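PDB 7KV1: SusD family protein from Bacteroides uniformis, which probably binds beta-glucan at the cell surface as the SusD-like glycan-binding protein of a gut Bacteroides glucan-uptake system. Local coordinates for residues A[68-73]-A[310-315]; A[82-87]-A[334-339]; A[287-292]-A[402-407]. All blocks are in the same frame, centred on the assembly; numbering follows the deposited sequence.

Interaction 1: residues A[68-73]-A[310-315]; sequences YNALNI and TVLPTL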
loop_
_atom_site.group_PDB
_atom_site.type_symbol
_atom_site.label_atom_id
_atom_site.label_comp_id
_atom_site.label_asym_id
_atom_site.label_seq_id
_atom_site.Cartn_x
_atom_site.Cartn_y
_atom_site.Cartn_z
ATOM N N TYR A 68 7.414 -0.667 16.150
ATOM C CA TYR A 68 7.384 -1.426 14.874
ATOM C C TYR A 68 6.016 -1.254 14.184
ATOM O O TYR A 68 4.960 -1.303 14.821
ATOM C CB TYR A 68 7.807 -2.875 15.120
ATOM C CG TYR A 68 9.289 -3.010 15.388
ATOM C CD1 TYR A 68 10.215 -2.599 14.439
ATOM C CD2 TYR A 68 9.771 -3.485 16.597
ATOM C CE1 TYR A 68 11.578 -2.684 14.668
ATOM C CE2 TYR A 68 11.135 -3.583 16.841
ATOM C CZ TYR A 68 12.042 -3.181 15.873
ATOM O OH TYR A 68 13.390 -3.268 16.073
ATOM N N ASN A 69 6.055 -1.093 12.864
ATOM C CA ASN A 69 4.853 -0.839 12.030
ATOM C C ASN A 69 5.131 -1.324 10.602
ATOM O O ASN A 69 6.300 -1.646 10.307
ATOM C CB ASN A 69 4.477 0.638 12.088
ATOM C CG ASN A 69 3.122 0.893 11.465
ATOM O OD1 ASN A 69 2.265 0.006 11.449
ATOM N ND2 ASN A 69 2.924 2.089 10.939
ATOM N N ALA A 70 4.098 -1.403 9.753
ATOM C CA ALA A 70 4.224 -1.827 8.344
ATOM C C ALA A 70 3.050 -1.250 7.553
ATOM O O ALA A 70 1.923 -1.228 8.072
ATOM C CB ALA A 70 4.277 -3.330 8.262
ATOM N N LEU A 71 3.310 -0.809 6.334
ATOM C CA LEU A 71 2.286 -0.145 5.483
ATOM C C LEU A 71 1.179 -1.154 5.148
ATOM O O LEU A 71 0.017 -0.711 4.996
ATOM C CB LEU A 71 2.959 0.398 4.219
ATOM C CG LEU A 71 3.930 1.562 4.467
ATOM C CD1 LEU A 71 4.601 2.001 3.181
ATOM C CD2 LEU A 71 3.204 2.739 5.105
ATOM N N ASN A 72 1.502 -2.441 4.945
ATOM C CA ASN A 72 0.456 -3.430 4.573
ATOM C C ASN A 72 -0.402 -3.708 5.809
ATOM O O ASN A 72 -1.630 -3.853 5.626
ATOM C CB ASN A 72 0.996 -4.694 3.881
ATOM C CG ASN A 72 1.953 -5.515 4.724
ATOM O OD1 ASN A 72 2.699 -4.967 5.548
ATOM N ND2 ASN A 72 1.967 -6.837 4.508
ATOM N N ILE A 73 0.178 -3.752 7.023
ATOM C CA ILE A 73 -0.620 -3.905 8.269
ATOM C C ILE A 73 -1.598 -2.718 8.327
ATOM O O ILE A 73 -2.802 -2.948 8.519
ATOM C CB ILE A 73 0.252 -4.030 9.540
ATOM C CG1 ILE A 73 1.075 -5.324 9.525
ATOM C CG2 ILE A 73 -0.616 -3.925 10.770
ATOM C CD1 ILE A 73 2.103 -5.404 10.621
ATOM N N THR A 310 13.570 -5.464 7.090
ATOM C CA THR A 310 12.199 -5.142 7.557
ATOM C C THR A 310 11.847 -6.089 8.692
ATOM O O THR A 310 12.280 -7.255 8.632
ATOM C CB THR A 310 11.143 -5.263 6.446
ATOM O OG1 THR A 310 9.864 -5.194 7.079
ATOM C CG2 THR A 310 11.239 -6.550 5.653
ATOM N N VAL A 311 11.069 -5.607 9.660
ATOM C CA VAL A 311 10.607 -6.404 10.831
ATOM C C VAL A 311 9.331 -7.167 10.452
ATOM O O VAL A 311 8.829 -7.978 11.268
ATOM C CB VAL A 311 10.380 -5.471 12.041
ATOM C CG1 VAL A 311 9.211 -4.521 11.843
ATOM C CG2 VAL A 311 10.193 -6.237 13.325
ATOM N N LEU A 312 8.782 -6.898 9.267
ATOM C CA LEU A 312 7.400 -7.328 8.967
ATOM C C LEU A 312 7.273 -8.832 9.211
ATOM O O LEU A 312 6.309 -9.280 9.829
ATOM C CB LEU A 312 7.027 -6.932 7.537
ATOM C CG LEU A 312 5.793 -7.648 7.002
ATOM C CD1 LEU A 312 4.559 -7.298 7.828
ATOM C CD2 LEU A 312 5.575 -7.279 5.546
ATOM N N PRO A 313 8.188 -9.689 8.719
ATOM C CA PRO A 313 8.040 -11.133 8.926
ATOM C C PRO A 313 8.043 -11.542 10.412
ATOM O O PRO A 313 7.348 -12.491 10.787
ATOM C CB PRO A 313 9.212 -11.737 8.113
ATOM C CG PRO A 313 9.528 -10.677 7.098
ATOM C CD PRO A 313 9.301 -9.362 7.821
ATOM N N THR A 314 8.687 -10.748 11.270
ATOM C CA THR A 314 8.629 -10.981 12.729
ATOM C C THR A 314 7.221 -10.664 13.218
ATOM O O THR A 314 6.698 -11.452 14.010
ATOM C CB THR A 314 9.661 -10.161 13.501
ATOM O OG1 THR A 314 10.944 -10.645 13.090
ATOM C CG2 THR A 314 9.452 -10.262 15.002
ATOM N N LEU A 315 6.633 -9.565 12.756
ATOM C CA LEU A 315 5.317 -9.093 13.255
ATOM C C LEU A 315 4.242 -10.160 13.002
ATOM O O LEU A 315 3.403 -10.383 13.926
ATOM C CB LEU A 315 4.954 -7.758 12.584
ATOM C CG LEU A 315 5.909 -6.598 12.874
ATOM C CD1 LEU A 315 5.508 -5.334 12.145
ATOM C CD2 LEU A 315 6.043 -6.336 14.363
#

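Interaction 2: residues A[82-87]-A[334-339]; sequences FWVGGA and WGFMPM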
loop_
_atom_site.group_PDB
_atom_site.type_symbol
_atom_site.label_atom_id
_atom_site.label_comp_id
_atom_site.label_asym_id
_atom_site.label_seq_id
_atom_site.Cartn_x
_atom_site.Cartn_y
_atom_site.Cartn_z
ATOM N N PHE A 82 -7.857 -10.025 7.658
ATOM C CA PHE A 82 -7.008 -10.451 8.807
ATOM C C PHE A 82 -7.705 -10.126 10.119
ATOM O O PHE A 82 -8.560 -9.249 10.172
ATOM C CB PHE A 82 -5.665 -9.717 8.794
ATOM C CG PHE A 82 -4.804 -10.102 7.622
ATOM C CD1 PHE A 82 -3.988 -11.228 7.695
ATOM C CD2 PHE A 82 -4.907 -9.416 6.414
ATOM C CE1 PHE A 82 -3.245 -11.628 6.599
ATOM C CE2 PHE A 82 -4.124 -9.797 5.337
ATOM C CZ PHE A 82 -3.315 -10.912 5.419
ATOM N N TRP A 83 -7.224 -10.744 11.188
ATOM C CA TRP A 83 -7.421 -10.243 12.562
ATOM C C TRP A 83 -6.149 -9.467 12.918
ATOM O O TRP A 83 -5.115 -9.644 12.240
ATOM C CB TRP A 83 -7.691 -11.397 13.527
ATOM C CG TRP A 83 -8.798 -12.324 13.155
ATOM C CD1 TRP A 83 -8.683 -13.661 12.949
ATOM C CD2 TRP A 83 -10.199 -12.000 12.991
ATOM N NE1 TRP A 83 -9.908 -14.197 12.687
ATOM C CE2 TRP A 83 -10.860 -13.212 12.676
ATOM C CE3 TRP A 83 -10.947 -10.815 13.037
ATOM C CZ2 TRP A 83 -12.227 -13.282 12.414
ATOM C CZ3 TRP A 83 -12.306 -10.880 12.798
ATOM C CH2 TRP A 83 -12.936 -12.099 12.498
ATOM N N VAL A 84 -6.222 -8.614 13.919
ATOM C CA VAL A 84 -5.044 -7.834 14.367
ATOM C C VAL A 84 -4.065 -8.783 15.078
ATOM O O VAL A 84 -2.864 -8.696 14.777
ATOM C CB VAL A 84 -5.465 -6.650 15.243
ATOM C CG1 VAL A 84 -4.258 -5.975 15.881
ATOM C CG2 VAL A 84 -6.233 -5.655 14.392
ATOM N N GLY A 85 -4.554 -9.619 15.989
ATOM C CA GLY A 85 -3.704 -10.568 16.732
ATOM C C GLY A 85 -2.866 -9.885 17.807
ATOM O O GLY A 85 -3.376 -8.951 18.483
ATOM N N GLY A 86 -1.612 -10.299 17.949
ATOM C CA GLY A 86 -0.753 -9.911 19.086
ATOM C C GLY A 86 -1.059 -10.734 20.318
ATOM O O GLY A 86 -1.860 -11.703 20.218
ATOM N N ALA A 87 -0.445 -10.388 21.452
ATOM C CA ALA A 87 -0.540 -11.175 22.705
ATOM C C ALA A 87 -1.986 -11.138 23.200
ATOM O O ALA A 87 -2.492 -12.190 23.554
ATOM C CB ALA A 87 0.421 -10.646 23.750
ATOM N N TRP A 334 5.537 -12.537 16.494
ATOM C CA TRP A 334 4.687 -11.762 17.430
ATOM C C TRP A 334 3.194 -12.021 17.208
ATOM O O TRP A 334 2.408 -11.543 18.022
ATOM C CB TRP A 334 5.049 -10.295 17.350
ATOM C CG TRP A 334 6.451 -10.052 17.817
ATOM C CD1 TRP A 334 7.324 -10.955 18.365
ATOM C CD2 TRP A 334 7.136 -8.791 17.799
ATOM N NE1 TRP A 334 8.520 -10.339 18.625
ATOM C CE2 TRP A 334 8.427 -9.016 18.314
ATOM C CE3 TRP A 334 6.793 -7.513 17.370
ATOM C CZ2 TRP A 334 9.365 -7.998 18.433
ATOM C CZ3 TRP A 334 7.723 -6.506 17.471
ATOM C CH2 TRP A 334 8.983 -6.746 18.017
ATOM N N GLY A 335 2.837 -12.806 16.201
ATOM C CA GLY A 335 1.452 -13.289 16.084
ATOM C C GLY A 335 0.469 -12.185 15.713
ATOM O O GLY A 335 -0.712 -12.376 15.964
ATOM N N PHE A 336 0.918 -11.098 15.096
ATOM C CA PHE A 336 -0.004 -10.120 14.461
ATOM C C PHE A 336 -0.466 -10.624 13.089
ATOM O O PHE A 336 0.205 -11.483 12.499
ATOM C CB PHE A 336 0.632 -8.752 14.321
ATOM C CG PHE A 336 0.871 -8.107 15.650
ATOM C CD1 PHE A 336 -0.181 -7.531 16.337
ATOM C CD2 PHE A 336 2.142 -8.087 16.202
ATOM C CE1 PHE A 336 0.042 -6.917 17.557
ATOM C CE2 PHE A 336 2.349 -7.506 17.448
ATOM C CZ PHE A 336 1.300 -6.932 18.117
ATOM N N MET A 337 -1.615 -10.111 12.625
ATOM C CA MET A 337 -2.214 -10.435 11.307
ATOM C C MET A 337 -2.413 -11.936 11.138
ATOM O O MET A 337 -2.068 -12.478 10.083
ATOM C CB MET A 337 -1.339 -9.912 10.170
ATOM C CG MET A 337 -1.153 -8.411 10.228
ATOM S SD MET A 337 -2.425 -7.547 9.270
ATOM C CE MET A 337 -1.766 -7.804 7.625
ATOM N N PRO A 338 -3.039 -12.655 12.105
ATOM C CA PRO A 338 -3.610 -13.953 11.794
ATOM C C PRO A 338 -4.529 -13.754 10.586
ATOM O O PRO A 338 -5.353 -12.797 10.581
ATOM C CB PRO A 338 -4.451 -14.372 12.997
ATOM C CG PRO A 338 -4.132 -13.397 14.082
ATOM C CD PRO A 338 -3.295 -12.273 13.497
ATOM N N MET A 339 -4.384 -14.630 9.605
ATOM C CA MET A 339 -5.283 -14.638 8.435
ATOM C C MET A 339 -6.635 -15.263 8.811
ATOM O O MET A 339 -6.668 -16.411 9.357
ATOM C CB MET A 339 -4.694 -15.391 7.244
ATOM C CG MET A 339 -5.538 -15.137 6.000
ATOM S SD MET A 339 -4.801 -15.838 4.573
ATOM C CE MET A 339 -3.423 -14.708 4.436
#

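Interaction 3: residues A[287-292]-A[402-407]; sequences IWEINY and NYRYYR. With EDO (1,2-ethanediol), chain D.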
loop_
_atom_site.group_PDB
_atom_site.type_symbol
_atom_site.label_atom_id
_atom_site.label_comp_id
_atom_site.label_asym_id
_atom_site.label_seq_id
_atom_site.Cartn_x
_atom_site.Cartn_y
_atom_site.Cartn_z
ATOM N N ILE A 287 6.386 -2.837 -10.653
ATOM C CA ILE A 287 6.443 -1.415 -11.094
ATOM C C ILE A 287 7.168 -0.626 -10.004
ATOM O O ILE A 287 8.001 0.253 -10.341
ATOM C CB ILE A 287 5.046 -0.878 -11.432
ATOM C CG1 ILE A 287 4.515 -1.497 -12.728
ATOM C CG2 ILE A 287 5.054 0.629 -11.491
ATOM C CD1 ILE A 287 3.094 -1.179 -13.041
ATOM N N TRP A 288 6.882 -0.935 -8.736
ATOM C CA TRP A 288 7.609 -0.274 -7.631
ATOM C C TRP A 288 7.610 -1.140 -6.372
ATOM O O TRP A 288 6.545 -1.695 -5.975
ATOM C CB TRP A 288 7.033 1.118 -7.394
ATOM C CG TRP A 288 7.929 2.001 -6.588
ATOM C CD1 TRP A 288 9.198 2.407 -6.902
ATOM C CD2 TRP A 288 7.621 2.586 -5.315
ATOM N NE1 TRP A 288 9.693 3.205 -5.912
ATOM C CE2 TRP A 288 8.753 3.337 -4.926
ATOM C CE3 TRP A 288 6.495 2.584 -4.486
ATOM C CZ2 TRP A 288 8.779 4.074 -3.742
ATOM C CZ3 TRP A 288 6.541 3.271 -3.293
ATOM C CH2 TRP A 288 7.667 4.024 -2.940
ATOM N N GLU A 289 8.796 -1.263 -5.788
ATOM C CA GLU A 289 9.034 -1.980 -4.527
ATOM C C GLU A 289 9.802 -1.039 -3.612
ATOM O O GLU A 289 10.511 -0.153 -4.132
ATOM C CB GLU A 289 9.876 -3.239 -4.715
ATOM C CG GLU A 289 9.462 -4.110 -5.864
ATOM C CD GLU A 289 10.076 -5.493 -5.893
ATOM O OE1 GLU A 289 10.833 -5.849 -4.936
ATOM O OE2 GLU A 289 9.789 -6.219 -6.864
ATOM N N ILE A 290 9.665 -1.257 -2.311
ATOM C CA ILE A 290 10.511 -0.631 -1.266
ATOM C C ILE A 290 11.554 -1.670 -0.861
ATOM O O ILE A 290 11.163 -2.765 -0.498
ATOM C CB ILE A 290 9.667 -0.131 -0.102
ATOM C CG1 ILE A 290 8.625 0.880 -0.596
ATOM C CG2 ILE A 290 10.565 0.466 0.964
ATOM C CD1 ILE A 290 7.567 1.201 0.418
ATOM N N ASN A 291 12.829 -1.326 -1.021
ATOM C CA ASN A 291 13.981 -2.252 -0.888
ATOM C C ASN A 291 14.362 -2.356 0.578
ATOM O O ASN A 291 14.452 -1.265 1.227
ATOM C CB ASN A 291 15.222 -1.788 -1.647
ATOM C CG ASN A 291 15.049 -1.883 -3.141
ATOM O OD1 ASN A 291 14.427 -2.820 -3.637
ATOM N ND2 ASN A 291 15.611 -0.929 -3.863
ATOM N N TYR A 292 14.667 -3.592 0.997
ATOM C CA TYR A 292 15.124 -3.991 2.353
ATOM C C TYR A 292 16.321 -4.962 2.306
ATOM O O TYR A 292 16.904 -5.165 1.217
ATOM C CB TYR A 292 13.923 -4.592 3.081
ATOM C CG TYR A 292 12.896 -3.554 3.463
ATOM C CD1 TYR A 292 13.220 -2.544 4.363
ATOM C CD2 TYR A 292 11.621 -3.560 2.908
ATOM C CE1 TYR A 292 12.292 -1.576 4.718
ATOM C CE2 TYR A 292 10.678 -2.608 3.260
ATOM C CZ TYR A 292 11.017 -1.626 4.177
ATOM O OH TYR A 292 10.099 -0.690 4.492
ATOM N N ASN A 402 11.769 -7.308 0.211
ATOM C CA ASN A 402 11.249 -6.054 -0.392
ATOM C C ASN A 402 9.717 -6.006 -0.234
ATOM O O ASN A 402 9.037 -7.062 -0.304
ATOM C CB ASN A 402 11.578 -5.932 -1.873
ATOM C CG ASN A 402 13.044 -5.664 -2.151
ATOM O OD1 ASN A 402 13.857 -5.624 -1.227
ATOM N ND2 ASN A 402 13.369 -5.486 -3.425
ATOM N N TYR A 403 9.180 -4.810 -0.076
ATOM C CA TYR A 403 7.722 -4.600 -0.002
ATOM C C TYR A 403 7.258 -4.301 -1.421
ATOM O O TYR A 403 7.680 -3.272 -1.966
ATOM C CB TYR A 403 7.327 -3.479 0.968
ATOM C CG TYR A 403 5.831 -3.389 1.070
ATOM C CD1 TYR A 403 5.102 -4.490 1.497
ATOM C CD2 TYR A 403 5.125 -2.286 0.630
ATOM C CE1 TYR A 403 3.717 -4.471 1.553
ATOM C CE2 TYR A 403 3.734 -2.256 0.666
ATOM C CZ TYR A 403 3.027 -3.356 1.112
ATOM O OH TYR A 403 1.663 -3.365 1.153
ATOM N N ARG A 404 6.448 -5.188 -1.992
ATOM C CA ARG A 404 5.938 -5.049 -3.379
ATOM C C ARG A 404 4.795 -4.035 -3.300
ATOM O O ARG A 404 3.774 -4.343 -2.656
ATOM C CB ARG A 404 5.479 -6.387 -3.979
ATOM C CG ARG A 404 6.584 -7.347 -4.399
ATOM C CD ARG A 404 7.521 -7.833 -3.304
ATOM N NE ARG A 404 8.291 -8.984 -3.795
ATOM C CZ ARG A 404 9.177 -9.672 -3.096
ATOM N NH1 ARG A 404 9.476 -9.329 -1.847
ATOM N NH2 ARG A 404 9.810 -10.687 -3.663
ATOM N N TYR A 405 4.979 -2.845 -3.861
ATOM C CA TYR A 405 4.015 -1.726 -3.663
ATOM C C TYR A 405 3.036 -1.664 -4.829
ATOM O O TYR A 405 1.820 -1.635 -4.565
ATOM C CB TYR A 405 4.716 -0.379 -3.462
ATOM C CG TYR A 405 3.837 0.615 -2.742
ATOM C CD1 TYR A 405 2.801 1.285 -3.392
ATOM C CD2 TYR A 405 3.996 0.817 -1.390
ATOM C CE1 TYR A 405 1.968 2.160 -2.712
ATOM C CE2 TYR A 405 3.164 1.681 -0.693
ATOM C CZ TYR A 405 2.152 2.361 -1.351
ATOM O OH TYR A 405 1.384 3.227 -0.614
ATOM N N TYR A 406 3.558 -1.676 -6.056
ATOM C CA TYR A 406 2.777 -1.649 -7.316
ATOM C C TYR A 406 3.224 -2.816 -8.183
ATOM O O TYR A 406 4.404 -2.876 -8.471
ATOM C CB TYR A 406 2.975 -0.333 -8.071
ATOM C CG TYR A 406 2.294 0.831 -7.409
ATOM C CD1 TYR A 406 0.963 0.733 -7.028
ATOM C CD2 TYR A 406 2.984 1.997 -7.121
ATOM C CE1 TYR A 406 0.335 1.780 -6.367
ATOM C CE2 TYR A 406 2.356 3.058 -6.485
ATOM C CZ TYR A 406 1.027 2.945 -6.093
ATOM O OH TYR A 406 0.402 3.952 -5.417
ATOM N N ARG A 407 2.291 -3.680 -8.574
ATOM C CA ARG A 407 2.524 -4.795 -9.525
ATOM C C ARG A 407 1.698 -4.567 -10.802
ATOM O O ARG A 407 0.600 -4.010 -10.743
ATOM C CB ARG A 407 2.103 -6.127 -8.895
ATOM C CG ARG A 407 2.853 -6.442 -7.617
ATOM C CD ARG A 407 2.660 -7.878 -7.254
ATOM N NE ARG A 407 1.438 -8.234 -6.567
ATOM C CZ ARG A 407 0.460 -9.005 -7.053
ATOM N NH1 ARG A 407 0.466 -9.402 -8.312
ATOM N NH2 ARG A 407 -0.545 -9.363 -6.262
HETATM C C1 EDO D . -1.694 5.221 0.549
HETATM O O1 EDO D . -0.382 5.385 1.064
HETATM C C2 EDO D . -1.887 3.919 -0.129
HETATM O O2 EDO D . -1.041 3.778 -1.269
HETATM O O HOH W 1 8.519 -8.627 -6.780
#

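Interaction 1: residues A[68-73]-A[310-315]
Val-311 lies over the ring of Tyr-68 in a SusD-family protein, where the turn that starts helix 312-315 packs on the loop leading into helix 71-76. The walk along that turn begins at Thr-310, which caps it: its OG1 accepts the N-H of Leu-312 and is also hydrogen-bonded to Asp-62. At Val-311 the two methyls divide the work. CG2, set anti to the backbone N, sits over one face, offset toward the rim, 3.9 Å from the Tyr-68 centroid, a CH-pi contact 16° off the ring normal; CG1 presses on the near rim, 3.4 Å from Tyr-68 CD1. Leu-312 follows, sending CD1 to within 4.0 Å of the methyl CB of Ala-70, the N-cap residue of helix 71-76. Its CD2 lies against the amide of Asn-72, 3.7 Å from OD1, while ND2 of that amide is hydrogen-bonded to the carbonyl of Gly-464. No hydrogen bond passes between the segments; the contact is mainly apolar. One turn further on, Leu-315 brings its two branches to different partners. CD2 touches Tyr-68 CB at 4.0 Å, and CD1 meets Ile-73 CD1 at 3.7 Å, the leucine and isoleucine side chains crossing at about a right angle.

Interaction 2: residues A[82-87]-A[334-339]
The ring of Phe-82 is gripped by two methionines. Met-337 bends at chi2 and chi3, which carries its CE over the centre of one face, 3.7 Å from the Phe-82 centroid and 11° off the ring normal; its sulfur stands obliquely to the ring, making this a Met-aromatic contact. Met-339 comes to the far end of the same ring, its CE 3.8 Å from Phe-82 CE1. Pro-338, between them, turns the other way and rests CG 4.1 Å from Trp-83 CB, while the Trp-83 indole makes a cation-pi contact with Arg-340. The backbones carrying these side chains are irregular segments running nearly antiparallel (161°), joined by isolated beta bridges, Phe-82 with Met-339 and Gly-85 with Phe-336. Trp-83 N reaches Pro-338 O at 2.8 Å, and Met-337 N approaches Val-84 O from above the carbonyl plane. The second phenylalanine, Phe-336, lays one face against Gly-86, whose CA is 3.7 Å from the Phe-336 centroid. Glycine suits that position twice over: its phi is positive, and a CB would clash with Phe-336 CE1. The edge of the Phe-336 ring faces Val-84 O, with CD1 3.3 Å from that oxygen, and Gly-86 N donates to Gly-335 O at 3.0 Å.

Interaction 3: residues A[287-292]-A[402-407]
A two-stranded antiparallel sheet, 286-290 against 403-407, carries this contact, and classic beta bulges double a residue on each strand. Ile-287 N and Trp-288 N both donate to Tyr-406 O, while Tyr-405 N and Tyr-406 N both donate to Trp-288 O, the latter pair in its carbonyl plane. Past the bulges Ile-290 and Tyr-403 form a regular hydrogen-bonded pair, with Ile-290 N 2.8 Å from Tyr-403 O. With its CG anti to the backbone N (chi1 -163°), Trp-288 runs alongside Tyr-405 and turns the edge of its six-membered ring to the tyrosine face, an offset edge-to-face pair with planes at 62° and centroids 5.4 Å apart. The Tyr-405 hydroxyl donates to O2 of an ethanediol at 2.6 Å, a molecule probably left by crystallisation and also bonded to Glu-239. At the other end Asn-402 ties the strands together by its amide: ND2 gives a hydrogen bond to Glu-289 OE1 at 3.0 Å, meeting that oxygen on its anti side, and OD1 accepts from Tyr-292 N at 3.1 Å. Were this residue an alanine, Tyr-292 N and Glu-289 OE1 would probably each lose the amide that meets them, and the carboxylate would be freer to turn. The carboxylate's OE2 is bonded to Ser-286 and Trp-282, and a water links it to Arg-404 NE. Arg-404 NH1 in turn holds Asn-402 O at 2.8 Å. Helix 408-420 follows directly from the second strand, with Arg-407 at its N-cap. A short bulged antiparallel pair of this kind is set within a mainly helical SusD-family fold.

Interactions 1 and 2 are neighbours, their centres 11 Å apart: Leu-315 O and Phe-336 N lie 2.8 Å apart, a probable hydrogen bond, and Leu-315 CD2 packs 3.3 Å from Trp-334 CE3. Both join the N-terminal family region to the SusD-family region, whereas interaction 3 lies wholly within the latter. Helix 71-76 connects interaction 1 to interaction 3, since Leu-71 CD1 is 4.1 Å from Ile-290 CD1 and equally far from Tyr-405 CE2. Interactions 2 and 3 do not touch; about 9 Å separates their nearest atoms. The cobalt hexammine(III) bound in the crystal lies about 9 Å from the side chain of Ile-287 in interaction 3, and Tyr-408, just beyond Arg-407, lines the site of this metal complex.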